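PDB 6TCV: endo-beta-N-acetylglucosaminidase F1 from Bacteroides thetaiotaomicron VPI-5482, which probably cleaves high-mannose N-glycans between the two N-acetylglucosamines of their core, as an endo-beta-N-acetylglucosaminidase. Local coordinates for residues A[343-357]-A[362-376]. The protein carries 2 engineered substitutions. Numbering follows the deposited sequence.
Sequences DAKEWIDIVVANYGS and IGQMTKKQCSGISME. With NAG (2-acetamido-2-deoxy-beta-D-glucopyranose), chain B; NAG (2-acetamido-2-deoxy-beta-D-glucopyranose), chain C.
In the beta-barrel of this glycoside hydrolase, consistent with a (beta/alpha)8 fold, strand 350-353 meets the run into strand 371-376 through one parallel bridge, V351 with C370. The loop after strand 350-353 carries Y355, and strand 371-376 carries E376, beside the bound glycan. V351 N donates to Q369 O at 2.9 Å, and S371 N returns a bond to V351 O. Serine side chains then continue the seam. S371 OG lies between its own backbone N and carbonyl carbon (chi1 64°), where it accepts from A353 N. S374 OG donates to A353 O at 2.7 Å from above the carbonyl plane. One water links both serine hydroxyls to S357 O.

Beyond A353, the Y355 ring lies against E376, whose CG sits 3.5 Å above the ring centre, a CH-pi contact. Y355 OH accepts from N2 of the chain B NAG at 3.2 Å, and E376 OE2 accepts a hydrogen bond from O6 of that sugar. N354 OD1 accepts from O6 of the chain C NAG. An alanine in place of Y355 would probably leave the chain B acetamido N-H without this acceptor and E376 CG without the ring beneath it.

Ahead of the strands, M365 packs among apolar side chains. It bends at its end (chi3 71°), bringing CE to 3.8 Å from I348 CG2 and also against V351 CG1. Its SD faces A344 CB. D343 OD2 forms an Asx turn by accepting from K345 N above the carboxylate plane; through its syn lone pair the same oxygen also accepts from Q364 N at 2.9 Å.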
# COMPACT_ATOMS: atom_id res chain seq x y z
N ASP A 343 7.22 -15.97 -3.75
CA ASP A 343 5.97 -16.03 -3.00
C ASP A 343 5.28 -14.71 -2.88
O ASP A 343 5.91 -13.65 -2.76
CB ASP A 343 6.27 -16.55 -1.61
CG ASP A 343 5.03 -16.76 -0.79
OD1 ASP A 343 4.45 -17.83 -0.93
OD2 ASP A 343 4.76 -15.89 0.10
N ALA A 344 3.94 -14.79 -2.85
CA ALA A 344 3.09 -13.62 -2.77
C ALA A 344 3.36 -12.69 -1.60
O ALA A 344 3.07 -11.49 -1.71
CB ALA A 344 1.62 -14.06 -2.71
N LYS A 345 3.90 -13.17 -0.47
CA LYS A 345 4.21 -12.23 0.61
C LYS A 345 5.16 -11.12 0.14
O LYS A 345 5.16 -10.01 0.70
CB LYS A 345 4.73 -12.93 1.83
CG LYS A 345 4.73 -12.07 3.08
CD LYS A 345 5.23 -12.84 4.31
CE LYS A 345 5.33 -11.93 5.49
NZ LYS A 345 5.77 -12.63 6.72
N GLU A 346 5.96 -11.40 -0.88
CA GLU A 346 6.93 -10.44 -1.37
C GLU A 346 6.29 -9.40 -2.28
O GLU A 346 6.97 -8.42 -2.63
CB GLU A 346 8.02 -11.16 -2.15
CG GLU A 346 8.84 -12.21 -1.41
CD GLU A 346 10.05 -11.69 -0.64
OE1 GLU A 346 10.39 -10.48 -0.73
OE2 GLU A 346 10.79 -12.54 -0.04
N TRP A 347 5.05 -9.60 -2.77
CA TRP A 347 4.46 -8.69 -3.75
C TRP A 347 2.99 -8.36 -3.55
O TRP A 347 2.44 -7.62 -4.37
CB TRP A 347 4.79 -9.12 -5.23
CG TRP A 347 4.70 -10.58 -5.52
CD1 TRP A 347 5.69 -11.47 -5.50
CD2 TRP A 347 3.50 -11.29 -5.89
NE1 TRP A 347 5.22 -12.73 -5.80
CE2 TRP A 347 3.85 -12.64 -6.02
CE3 TRP A 347 2.15 -10.93 -6.09
CZ2 TRP A 347 2.92 -13.62 -6.37
CZ3 TRP A 347 1.23 -11.91 -6.42
CH2 TRP A 347 1.62 -13.23 -6.54
N ILE A 348 2.31 -8.89 -2.52
CA ILE A 348 1.00 -8.41 -2.08
C ILE A 348 1.19 -7.91 -0.64
O ILE A 348 1.31 -8.71 0.30
CB ILE A 348 -0.12 -9.49 -2.14
CG1 ILE A 348 -0.23 -10.15 -3.51
CG2 ILE A 348 -1.44 -8.83 -1.67
CD1 ILE A 348 -0.78 -9.23 -4.54
N ASP A 349 1.20 -6.58 -0.47
CA ASP A 349 1.35 -6.02 0.85
C ASP A 349 0.06 -6.03 1.64
O ASP A 349 0.09 -6.25 2.87
CB ASP A 349 1.89 -4.62 0.72
CG ASP A 349 3.27 -4.60 0.17
OD1 ASP A 349 4.19 -5.06 0.87
OD2 ASP A 349 3.48 -4.13 -0.99
N ILE A 350 -1.07 -5.76 0.98
CA ILE A 350 -2.38 -5.68 1.63
C ILE A 350 -3.39 -6.24 0.65
O ILE A 350 -3.38 -5.84 -0.53
CB ILE A 350 -2.79 -4.24 2.04
CG1 ILE A 350 -1.65 -3.50 2.77
CG2 ILE A 350 -4.04 -4.28 2.92
CD1 ILE A 350 -1.95 -2.02 3.00
N VAL A 351 -4.30 -7.07 1.14
CA VAL A 351 -5.46 -7.53 0.36
C VAL A 351 -6.71 -7.17 1.15
O VAL A 351 -6.83 -7.45 2.36
CB VAL A 351 -5.39 -9.01 -0.04
CG1 VAL A 351 -5.16 -9.95 1.12
CG2 VAL A 351 -6.65 -9.42 -0.83
N VAL A 352 -7.67 -6.53 0.49
CA VAL A 352 -8.94 -6.14 1.09
C VAL A 352 -10.07 -6.84 0.36
O VAL A 352 -10.07 -6.90 -0.88
CB VAL A 352 -9.10 -4.58 1.14
CG1 VAL A 352 -7.98 -3.97 1.96
CG2 VAL A 352 -9.18 -3.93 -0.25
N ALA A 353 -11.10 -7.24 1.12
CA ALA A 353 -12.14 -8.07 0.56
C ALA A 353 -13.39 -7.26 0.33
O ALA A 353 -13.49 -6.11 0.73
CB ALA A 353 -12.46 -9.20 1.56
N ASN A 354 -14.35 -7.86 -0.36
CA ASN A 354 -15.65 -7.23 -0.61
C ASN A 354 -16.38 -6.97 0.72
O ASN A 354 -16.16 -7.63 1.75
CB ASN A 354 -16.49 -8.09 -1.55
CG ASN A 354 -17.68 -7.33 -2.08
OD1 ASN A 354 -17.51 -6.14 -2.33
ND2 ASN A 354 -18.79 -7.95 -2.30
N TYR A 355 -17.28 -5.98 0.66
CA TYR A 355 -18.06 -5.58 1.82
C TYR A 355 -18.78 -6.81 2.37
O TYR A 355 -19.46 -7.53 1.63
CB TYR A 355 -19.06 -4.45 1.41
CG TYR A 355 -18.35 -3.48 0.48
CD1 TYR A 355 -17.37 -2.60 0.91
CD2 TYR A 355 -18.65 -3.49 -0.90
CE1 TYR A 355 -16.68 -1.80 -0.04
CE2 TYR A 355 -17.95 -2.73 -1.79
CZ TYR A 355 -17.02 -1.88 -1.37
OH TYR A 355 -16.38 -1.12 -2.36
N GLY A 356 -18.66 -7.05 3.68
CA GLY A 356 -19.28 -8.17 4.33
C GLY A 356 -18.42 -9.40 4.45
O GLY A 356 -18.84 -10.37 5.09
N SER A 357 -17.23 -9.41 3.85
CA SER A 357 -16.32 -10.54 3.90
C SER A 357 -15.02 -10.14 4.56
O SER A 357 -14.69 -8.95 4.67
CB SER A 357 -15.95 -11.00 2.47
OG SER A 357 -17.08 -11.55 1.75
N ILE A 362 -2.62 -15.92 1.11
CA ILE A 362 -2.09 -17.01 0.29
C ILE A 362 -0.57 -17.08 0.43
O ILE A 362 0.07 -16.14 0.87
CB ILE A 362 -2.51 -16.87 -1.18
CG1 ILE A 362 -1.96 -15.62 -1.80
CG2 ILE A 362 -4.06 -16.85 -1.25
CD1 ILE A 362 -2.30 -15.43 -3.29
N GLY A 363 0.01 -18.18 -0.00
CA GLY A 363 1.45 -18.30 0.13
C GLY A 363 1.90 -18.20 1.57
O GLY A 363 1.31 -18.82 2.46
N GLN A 364 2.97 -17.42 1.80
CA GLN A 364 3.48 -17.20 3.14
C GLN A 364 2.76 -16.07 3.86
O GLN A 364 3.11 -15.77 5.01
CB GLN A 364 4.99 -16.85 3.14
CG GLN A 364 5.92 -17.99 2.77
CD GLN A 364 7.40 -17.63 2.81
OE1 GLN A 364 7.89 -17.01 3.76
NE2 GLN A 364 8.12 -18.02 1.77
N MET A 365 1.80 -15.39 3.21
CA MET A 365 1.14 -14.29 3.87
C MET A 365 0.39 -14.82 5.09
O MET A 365 0.13 -16.02 5.23
CB MET A 365 0.05 -13.72 2.95
CG MET A 365 0.57 -13.16 1.66
SD MET A 365 -0.72 -12.77 0.44
CE MET A 365 -1.51 -11.34 1.20
N THR A 366 0.10 -13.92 6.01
CA THR A 366 -0.75 -14.18 7.17
C THR A 366 -1.94 -13.23 7.12
O THR A 366 -2.02 -12.33 6.28
CB THR A 366 -0.01 -14.07 8.50
OG1 THR A 366 0.15 -12.69 8.83
CG2 THR A 366 1.33 -14.86 8.48
N LYS A 367 -2.85 -13.38 8.07
CA LYS A 367 -3.96 -12.45 8.19
C LYS A 367 -3.50 -11.03 8.54
O LYS A 367 -4.31 -10.11 8.40
CB LYS A 367 -5.02 -12.99 9.14
CG LYS A 367 -5.91 -14.05 8.46
CD LYS A 367 -6.87 -14.67 9.47
CE LYS A 367 -6.17 -15.72 10.31
NZ LYS A 367 -7.06 -16.27 11.35
N LYS A 368 -2.26 -10.84 8.95
CA LYS A 368 -1.76 -9.47 9.13
C LYS A 368 -1.79 -8.67 7.84
O LYS A 368 -1.85 -7.42 7.91
CB LYS A 368 -0.36 -9.50 9.75
CG LYS A 368 -0.32 -10.01 11.18
CD LYS A 368 -1.03 -9.05 12.12
CE LYS A 368 -0.80 -9.42 13.57
NZ LYS A 368 -1.30 -10.81 13.78
N GLN A 369 -1.76 -9.31 6.67
CA GLN A 369 -1.85 -8.62 5.38
C GLN A 369 -3.27 -8.49 4.91
O GLN A 369 -3.50 -8.02 3.77
CB GLN A 369 -1.00 -9.33 4.33
CG GLN A 369 0.50 -9.18 4.52
CD GLN A 369 1.07 -10.17 5.51
OE1 GLN A 369 0.96 -11.37 5.29
NE2 GLN A 369 1.75 -9.68 6.53
N CYS A 370 -4.25 -8.86 5.73
CA CYS A 370 -5.64 -8.98 5.30
C CYS A 370 -6.59 -8.09 6.08
O CYS A 370 -6.42 -7.85 7.27
CB CYS A 370 -6.14 -10.42 5.52
SG CYS A 370 -5.28 -11.67 4.54
N SER A 371 -7.63 -7.62 5.38
CA SER A 371 -8.76 -6.96 6.03
C SER A 371 -9.66 -7.95 6.76
O SER A 371 -9.97 -9.02 6.25
CB SER A 371 -9.58 -6.20 4.98
OG SER A 371 -10.16 -7.01 4.02
N GLY A 372 -10.13 -7.56 7.94
CA GLY A 372 -11.11 -8.33 8.70
C GLY A 372 -12.54 -7.80 8.59
O GLY A 372 -13.49 -8.46 9.02
N ILE A 373 -12.69 -6.60 8.02
CA ILE A 373 -13.99 -5.97 7.78
C ILE A 373 -13.78 -5.04 6.60
O ILE A 373 -12.72 -4.45 6.44
CB ILE A 373 -14.51 -5.22 9.03
CG1 ILE A 373 -15.98 -4.82 8.83
CG2 ILE A 373 -13.60 -4.03 9.38
CD1 ILE A 373 -16.50 -4.02 10.04
N SER A 374 -14.81 -4.91 5.78
CA SER A 374 -14.91 -3.94 4.69
C SER A 374 -16.26 -3.26 4.79
O SER A 374 -17.30 -3.86 4.50
CB SER A 374 -14.73 -4.61 3.31
OG SER A 374 -13.36 -5.12 3.25
N MET A 375 -16.21 -1.94 4.97
CA MET A 375 -17.42 -1.16 5.22
C MET A 375 -17.70 -0.28 4.01
O MET A 375 -16.85 0.53 3.61
CB MET A 375 -17.21 -0.27 6.44
CG MET A 375 -17.02 -1.03 7.73
SD MET A 375 -16.65 -0.00 9.21
CE MET A 375 -14.90 0.25 8.91
N GLU A 376 -18.89 -0.44 3.43
CA GLU A 376 -19.35 0.39 2.29
C GLU A 376 -20.02 1.59 2.94
O GLU A 376 -21.14 1.49 3.48
CB GLU A 376 -20.31 -0.40 1.41
CG GLU A 376 -20.12 -0.19 -0.09
CD GLU A 376 -20.39 1.22 -0.57
OE1 GLU A 376 -20.63 2.12 0.27
OE2 GLU A 376 -20.36 1.45 -1.80
C1 NAG B . -17.46 -2.44 -5.98
C2 NAG B . -16.33 -1.53 -6.44
C3 NAG B . -16.79 -0.17 -6.97
C4 NAG B . -18.27 0.02 -6.72
C5 NAG B . -18.57 -0.37 -5.28
C6 NAG B . -19.99 -0.07 -4.83
C7 NAG B . -14.04 -1.54 -5.53
C8 NAG B . -13.21 -1.39 -4.28
N2 NAG B . -15.35 -1.38 -5.38
O3 NAG B . -16.53 -0.09 -8.37
O4 NAG B . -18.57 1.42 -6.90
O5 NAG B . -18.38 -1.78 -5.10
O6 NAG B . -20.21 -0.57 -3.55
O7 NAG B . -13.55 -1.82 -6.64
C1 NAG C . -20.97 -5.84 -7.82
C2 NAG C . -21.26 -4.43 -8.26
C3 NAG C . -19.98 -3.60 -8.30
C4 NAG C . -19.28 -3.73 -6.96
C5 NAG C . -18.97 -5.19 -6.72
C6 NAG C . -18.13 -5.48 -5.50
C7 NAG C . -23.11 -4.38 -9.86
C8 NAG C . -23.50 -4.60 -11.31
N2 NAG C . -21.83 -4.45 -9.61
O3 NAG C . -20.33 -2.26 -8.61
O4 NAG C . -18.09 -2.94 -7.13
O5 NAG C . -20.23 -5.86 -6.60
O6 NAG C . -18.77 -4.88 -4.35
O7 NAG C . -23.94 -4.16 -8.99
O HOH W 1 4.95 -15.41 6.92
O HOH W 2 -17.22 -6.51 6.16
O HOH W 3 -12.64 -7.25 4.84